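Local coordinates for protein myosin-17 (Arabidopsis thaliana, PDB 7KFL) that probably recognises and binds cargo through the globular tail of a plant class XI myosin motor, linking that cargo to actin-based transport, at residues P30-V35 / L78-T83; F162-Y167 / I384-E389. All blocks are in the same frame, centred on the assembly; numbering follows the deposited sequence.

How the interactions relate
Both contacts lie in the helical bundle of the cargo-binding globular tail, their centres about 14 Å apart. Interaction 1 joins the start of helix 31-43 to helix 71-89; interaction 2 comes later in the chain and sets the loop that leads into helix 388-393 against helix 150-186. The two meet through Leu78, whose CD1 lies 3.6 Å from Leu163 CD1 and whose CB lies 3.8 Å from Ile166 CG2. Helix 71-89 is thus packed between helix 31-43 and helix 150-186. Residues 384-389, more than 200 residues after 162-167, pack back on that segment, and Val388 also touches Gln89 of helix 71-89.

Interaction 1. Residues P30-V35 / L78-T83; sequences PVAACV and LSNSAT
Asn80 and Thr83 receive Pro30 and Ala33 at a helix-helix contact of the all-helical globular tail, where the first turn of helix 31-43 leans on helix 71-89. The two short axes approach to 8.2 Å and cross at -35°, close enough for the CA atoms of Ala33 and Asn80 to lie 5.1 Å apart. Small side chains permit this: the Ala33 methyl rests on the backbone of helix 71-89, with CB 3.2 Å from Asn80 O.

The tight part is built round the proline ring. Pro30 and Thr83 reach toward each other, Pro30 CG standing 3.2 Å from Thr83 OG1, while the same carbon also abuts the carbonyl oxygen of Ser79. Thr83 OG1 sits beside its own backbone N, from where it reaches back one turn to bond Ser79 O at 2.9 Å. The Ser79 hydroxyl turns elsewhere, to the carbonyl of Asn232, and Tyr25 of strand 25-26 touches both Pro30 and Ser79.

The contact is buried as a whole; its more open edge lies at Thr83, which is partly exposed, and its looser amide side holds a single water. Water 1 accepts a bond from Ala32 N at 3.0 Å and a weak one from Asn80 ND2, so it bridges the helix start and the amide. Tyr76 O takes a further hydrogen bond from ND2, which helps fix the amide's rotation. Contacts from Pro30 CB and Ala32 CB flank the oxygen end of the amide. That oxygen satisfies a first-turn amide which lacks a helical acceptor: Ala33 N donates to Asn80 OD1 at 2.9 Å, with an N-H...O angle of 148° and the donor tilted 21° from the carbonyl plane.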
loop_
_atom_site.group_PDB
_atom_site.type_symbol
_atom_site.label_atom_id
_atom_site.label_comp_id
_atom_site.label_asym_id
_atom_site.label_seq_id
_atom_site.Cartn_x
_atom_site.Cartn_y
_atom_site.Cartn_z
ATOM N N PRO A 30 -10.218 -18.232 -3.225
ATOM C CA PRO A 30 -11.460 -17.492 -3.457
ATOM C C PRO A 30 -12.388 -18.298 -4.380
ATOM O O PRO A 30 -11.932 -18.770 -5.409
ATOM C CB PRO A 30 -10.992 -16.180 -4.111
ATOM C CG PRO A 30 -9.509 -16.126 -3.815
ATOM C CD PRO A 30 -9.072 -17.573 -3.866
ATOM N N VAL A 31 -13.654 -18.448 -3.987
ATOM C CA VAL A 31 -14.621 -19.361 -4.663
ATOM C C VAL A 31 -15.130 -18.707 -5.955
ATOM O O VAL A 31 -15.139 -19.405 -6.987
ATOM C CB VAL A 31 -15.775 -19.766 -3.725
ATOM C CG1 VAL A 31 -16.903 -20.451 -4.480
ATOM C CG2 VAL A 31 -15.278 -20.649 -2.592
ATOM N N ALA A 32 -15.536 -17.432 -5.905
ATOM C CA ALA A 32 -16.176 -16.711 -7.035
ATOM C C ALA A 32 -15.255 -16.729 -8.263
ATOM O O ALA A 32 -15.761 -16.979 -9.373
ATOM C CB ALA A 32 -16.546 -15.303 -6.633
ATOM N N ALA A 33 -13.955 -16.490 -8.071
ATOM C CA ALA A 33 -12.924 -16.529 -9.135
ATOM C C ALA A 33 -12.902 -17.916 -9.790
ATOM O O ALA A 33 -12.809 -17.980 -11.027
ATOM C CB ALA A 33 -11.576 -16.168 -8.563
ATOM N N CYS A 34 -12.984 -18.982 -8.987
ATOM C CA CYS A 34 -12.969 -20.398 -9.446
ATOM C C CYS A 34 -14.274 -20.725 -10.183
ATOM O O CYS A 34 -14.206 -21.382 -11.238
ATOM C CB CYS A 34 -12.763 -21.360 -8.281
ATOM S SG CYS A 34 -11.109 -21.256 -7.547
ATOM N N VAL A 35 -15.414 -20.281 -9.646
ATOM C CA VAL A 35 -16.765 -20.464 -10.257
ATOM C C VAL A 35 -16.800 -19.739 -11.607
ATOM O O VAL A 35 -17.248 -20.359 -12.592
ATOM C CB VAL A 35 -17.880 -19.972 -9.314
ATOM C CG1 VAL A 35 -19.219 -19.827 -10.024
ATOM C CG2 VAL A 35 -18.018 -20.878 -8.100
ATOM N N LEU A 78 -10.472 -8.029 -4.154
ATOM C CA LEU A 78 -8.998 -8.035 -4.352
ATOM C C LEU A 78 -8.519 -9.487 -4.448
ATOM O O LEU A 78 -7.841 -9.824 -5.439
ATOM C CB LEU A 78 -8.299 -7.308 -3.199
ATOM C CG LEU A 78 -6.775 -7.261 -3.311
ATOM C CD1 LEU A 78 -6.341 -6.143 -4.244
ATOM C CD2 LEU A 78 -6.128 -7.102 -1.946
ATOM N N SER A 79 -8.873 -10.310 -3.456
ATOM C CA SER A 79 -8.476 -11.740 -3.352
ATOM C C SER A 79 -8.995 -12.524 -4.564
ATOM O O SER A 79 -8.233 -13.355 -5.096
ATOM C CB SER A 79 -8.958 -12.345 -2.064
ATOM O OG SER A 79 -8.336 -13.601 -1.836
ATOM N N ASN A 80 -10.232 -12.252 -4.994
ATOM C CA ASN A 80 -10.899 -12.946 -6.129
ATOM C C ASN A 80 -10.275 -12.510 -7.460
ATOM O O ASN A 80 -9.963 -13.397 -8.280
ATOM C CB ASN A 80 -12.412 -12.713 -6.131
ATOM C CG ASN A 80 -13.148 -13.754 -5.316
ATOM O OD1 ASN A 80 -13.316 -14.885 -5.767
ATOM N ND2 ASN A 80 -13.567 -13.395 -4.114
ATOM N N SER A 81 -10.114 -11.201 -7.676
ATOM C CA SER A 81 -9.543 -10.621 -8.918
ATOM C C SER A 81 -8.127 -11.163 -9.136
ATOM O O SER A 81 -7.820 -11.568 -10.272
ATOM C CB SER A 81 -9.554 -9.119 -8.878
ATOM O OG SER A 81 -10.869 -8.636 -8.663
ATOM N N ALA A 82 -7.308 -11.170 -8.082
ATOM C CA ALA A 82 -5.908 -11.653 -8.105
ATOM C C ALA A 82 -5.876 -13.113 -8.575
ATOM O O ALA A 82 -5.067 -13.421 -9.470
ATOM C CB ALA A 82 -5.277 -11.485 -6.742
ATOM N N THR A 83 -6.739 -13.967 -8.014
ATOM C CA THR A 83 -6.808 -15.422 -8.326
ATOM C C THR A 83 -7.335 -15.618 -9.754
ATOM O O THR A 83 -6.771 -16.472 -10.467
ATOM C CB THR A 83 -7.645 -16.188 -7.293
ATOM O OG1 THR A 83 -7.122 -15.888 -5.999
ATOM C CG2 THR A 83 -7.626 -17.687 -7.508
HETATM O O HOH W 1 -15.369 -16.099 -3.176
#

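Interaction 2. Residues F162-Y167 / I384-E389; sequences FLEKIY and IPFTVE
Phe386 drives its ring edge into the face of Tyr167, forming a T-shaped aromatic pair with centroids 5.0 Å apart and planes at 73°. The atom at the point of entry is Phe386 CE2, which lies over the centre of the tyrosine ring, 3.6 Å from Tyr167 CD2. Two opposed conformations produce this meeting. Tyr167 carries CG anti to its backbone N (chi1 169°), turning the ring out from helix 150-186, whereas Phe386 holds CG between its backbone N and carbonyl carbon (chi1 61°), which folds the ring in toward that helix.

Pro385 adds a second, oblique contact to the tyrosine: its CD is 3.8 Å from Tyr167 CE1, and its CG packs 3.3 Å from Tyr167 OH. The hydroxyl also has a polar partner, a weak hydrogen bond with Gln245. Ile384 folds back so that its CG2 lies over the centre of one Phe386 face. Leu163 CD2 approaches Phe386 CE1 obliquely at 4.1 Å, from the other side of the ring plane to Ile384 CG2.

Glu164 contributes its aliphatic part rather than its charge. The Glu164 and Ile384 side chains cross at about a right angle, with Glu164 CG 3.7 Å from Ile384 CG1, and the extended chain beyond CG runs on alongside Ile384 CG2.

Thr387 sits at the N-cap position, right before helix 388-393, from which Ile391 packs on both Leu163 and Phe386. Helix 236-260 borders the Tyr167 and Pro385 end through Lys241, while helix 71-89 supports Leu163 from Leu78 and Leu85.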
loop_
_atom_site.group_PDB
_atom_site.type_symbol
_atom_site.label_atom_id
_atom_site.label_comp_id
_atom_site.label_asym_id
_atom_site.label_seq_id
_atom_site.Cartn_x
_atom_site.Cartn_y
_atom_site.Cartn_z
ATOM N N PHE A 162 -9.182 -3.204 -12.800
ATOM C CA PHE A 162 -10.067 -3.235 -11.604
ATOM C C PHE A 162 -9.287 -3.724 -10.375
ATOM O O PHE A 162 -9.555 -3.209 -9.276
ATOM C CB PHE A 162 -11.340 -4.037 -11.882
ATOM C CG PHE A 162 -12.511 -3.153 -12.224
ATOM C CD1 PHE A 162 -12.729 -2.729 -13.526
ATOM C CD2 PHE A 162 -13.361 -2.692 -11.230
ATOM C CE1 PHE A 162 -13.792 -1.893 -13.833
ATOM C CE2 PHE A 162 -14.425 -1.858 -11.539
ATOM C CZ PHE A 162 -14.637 -1.457 -12.838
ATOM N N LEU A 163 -8.349 -4.661 -10.542
ATOM C CA LEU A 163 -7.436 -5.099 -9.451
ATOM C C LEU A 163 -6.631 -3.892 -8.955
ATOM O O LEU A 163 -6.527 -3.711 -7.725
ATOM C CB LEU A 163 -6.506 -6.207 -9.955
ATOM C CG LEU A 163 -5.437 -6.667 -8.962
ATOM C CD1 LEU A 163 -6.068 -7.165 -7.672
ATOM C CD2 LEU A 163 -4.555 -7.746 -9.564
ATOM N N GLU A 164 -6.083 -3.104 -9.881
ATOM C CA GLU A 164 -5.275 -1.891 -9.585
ATOM C C GLU A 164 -6.157 -0.856 -8.877
ATOM O O GLU A 164 -5.683 -0.264 -7.894
ATOM C CB GLU A 164 -4.656 -1.347 -10.873
ATOM C CG GLU A 164 -3.532 -2.224 -11.401
ATOM C CD GLU A 164 -3.077 -1.934 -12.821
ATOM O OE1 GLU A 164 -3.567 -0.951 -13.414
ATOM O OE2 GLU A 164 -2.234 -2.699 -13.332
ATOM N N LYS A 165 -7.394 -0.666 -9.345
ATOM C CA LYS A 165 -8.382 0.276 -8.751
ATOM C C LYS A 165 -8.728 -0.164 -7.323
ATOM O O LYS A 165 -8.716 0.693 -6.416
ATOM C CB LYS A 165 -9.649 0.341 -9.606
ATOM C CG LYS A 165 -10.778 1.183 -9.030
ATOM C CD LYS A 165 -11.870 1.476 -10.034
ATOM C CE LYS A 165 -13.114 2.067 -9.405
ATOM N NZ LYS A 165 -12.875 3.437 -8.894
ATOM N N ILE A 166 -9.045 -1.448 -7.143
ATOM C CA ILE A 166 -9.427 -2.042 -5.827
ATOM C C ILE A 166 -8.239 -1.898 -4.866
ATOM O O ILE A 166 -8.430 -1.310 -3.785
ATOM C CB ILE A 166 -9.906 -3.500 -6.000
ATOM C CG1 ILE A 166 -11.289 -3.547 -6.659
ATOM C CG2 ILE A 166 -9.896 -4.248 -4.675
ATOM C CD1 ILE A 166 -11.633 -4.879 -7.286
ATOM N N TYR A 167 -7.056 -2.385 -5.256
ATOM C CA TYR A 167 -5.786 -2.228 -4.497
ATOM C C TYR A 167 -5.627 -0.767 -4.060
ATOM O O TYR A 167 -5.340 -0.518 -2.876
ATOM C CB TYR A 167 -4.577 -2.645 -5.338
ATOM C CG TYR A 167 -3.249 -2.268 -4.733
ATOM C CD1 TYR A 167 -2.681 -1.025 -4.965
ATOM C CD2 TYR A 167 -2.562 -3.149 -3.915
ATOM C CE1 TYR A 167 -1.462 -0.671 -4.408
ATOM C CE2 TYR A 167 -1.339 -2.813 -3.355
ATOM C CZ TYR A 167 -0.788 -1.568 -3.598
ATOM O OH TYR A 167 0.410 -1.237 -3.036
ATOM N N ILE A 384 1.074 2.066 -8.797
ATOM C CA ILE A 384 0.778 0.603 -8.742
ATOM C C ILE A 384 2.125 -0.119 -8.748
ATOM O O ILE A 384 2.848 -0.070 -9.740
ATOM C CB ILE A 384 -0.152 0.172 -9.900
ATOM C CG1 ILE A 384 -1.632 0.368 -9.549
ATOM C CG2 ILE A 384 0.111 -1.268 -10.322
ATOM C CD1 ILE A 384 -1.994 1.752 -9.058
ATOM N N PRO A 385 2.529 -0.765 -7.629
ATOM C CA PRO A 385 3.870 -1.340 -7.515
ATOM C C PRO A 385 3.999 -2.807 -7.956
ATOM O O PRO A 385 4.924 -3.461 -7.508
ATOM C CB PRO A 385 4.097 -1.205 -6.003
ATOM C CG PRO A 385 2.740 -1.529 -5.417
ATOM C CD PRO A 385 1.746 -0.935 -6.395
ATOM N N PHE A 386 3.102 -3.283 -8.827
ATOM C CA PHE A 386 3.042 -4.700 -9.275
ATOM C C PHE A 386 2.457 -4.804 -10.686
ATOM O O PHE A 386 1.633 -3.950 -11.072
ATOM C CB PHE A 386 2.195 -5.534 -8.310
ATOM C CG PHE A 386 0.762 -5.083 -8.183
ATOM C CD1 PHE A 386 -0.208 -5.535 -9.065
ATOM C CD2 PHE A 386 0.383 -4.199 -7.186
ATOM C CE1 PHE A 386 -1.524 -5.113 -8.949
ATOM C CE2 PHE A 386 -0.932 -3.780 -7.068
ATOM C CZ PHE A 386 -1.884 -4.237 -7.950
ATOM N N THR A 387 2.870 -5.848 -11.411
ATOM C CA THR A 387 2.281 -6.307 -12.697
ATOM C C THR A 387 1.629 -7.676 -12.468
ATOM O O THR A 387 1.983 -8.336 -11.471
ATOM C CB THR A 387 3.344 -6.346 -13.802
ATOM O OG1 THR A 387 4.401 -7.206 -13.377
ATOM C CG2 THR A 387 3.901 -4.977 -14.126
ATOM N N VAL A 388 0.715 -8.084 -13.355
ATOM C CA VAL A 388 -0.043 -9.369 -13.253
ATOM C C VAL A 388 0.953 -10.537 -13.280
ATOM O O VAL A 388 0.663 -11.568 -12.642
ATOM C CB VAL A 388 -1.107 -9.491 -14.364
ATOM C CG1 VAL A 388 -1.772 -10.861 -14.383
ATOM C CG2 VAL A 388 -2.163 -8.401 -14.256
ATOM N N GLU A 389 2.082 -10.374 -13.982
ATOM C CA GLU A 389 3.176 -11.379 -14.080
ATOM C C GLU A 389 3.857 -11.537 -12.713
ATOM O O GLU A 389 4.156 -12.689 -12.346
ATOM C CB GLU A 389 4.173 -10.971 -15.167
ATOM C CG GLU A 389 5.265 -11.999 -15.425
ATOM C CD GLU A 389 4.801 -13.340 -15.970
ATOM O OE1 GLU A 389 3.662 -13.420 -16.473
ATOM O OE2 GLU A 389 5.588 -14.307 -15.895
#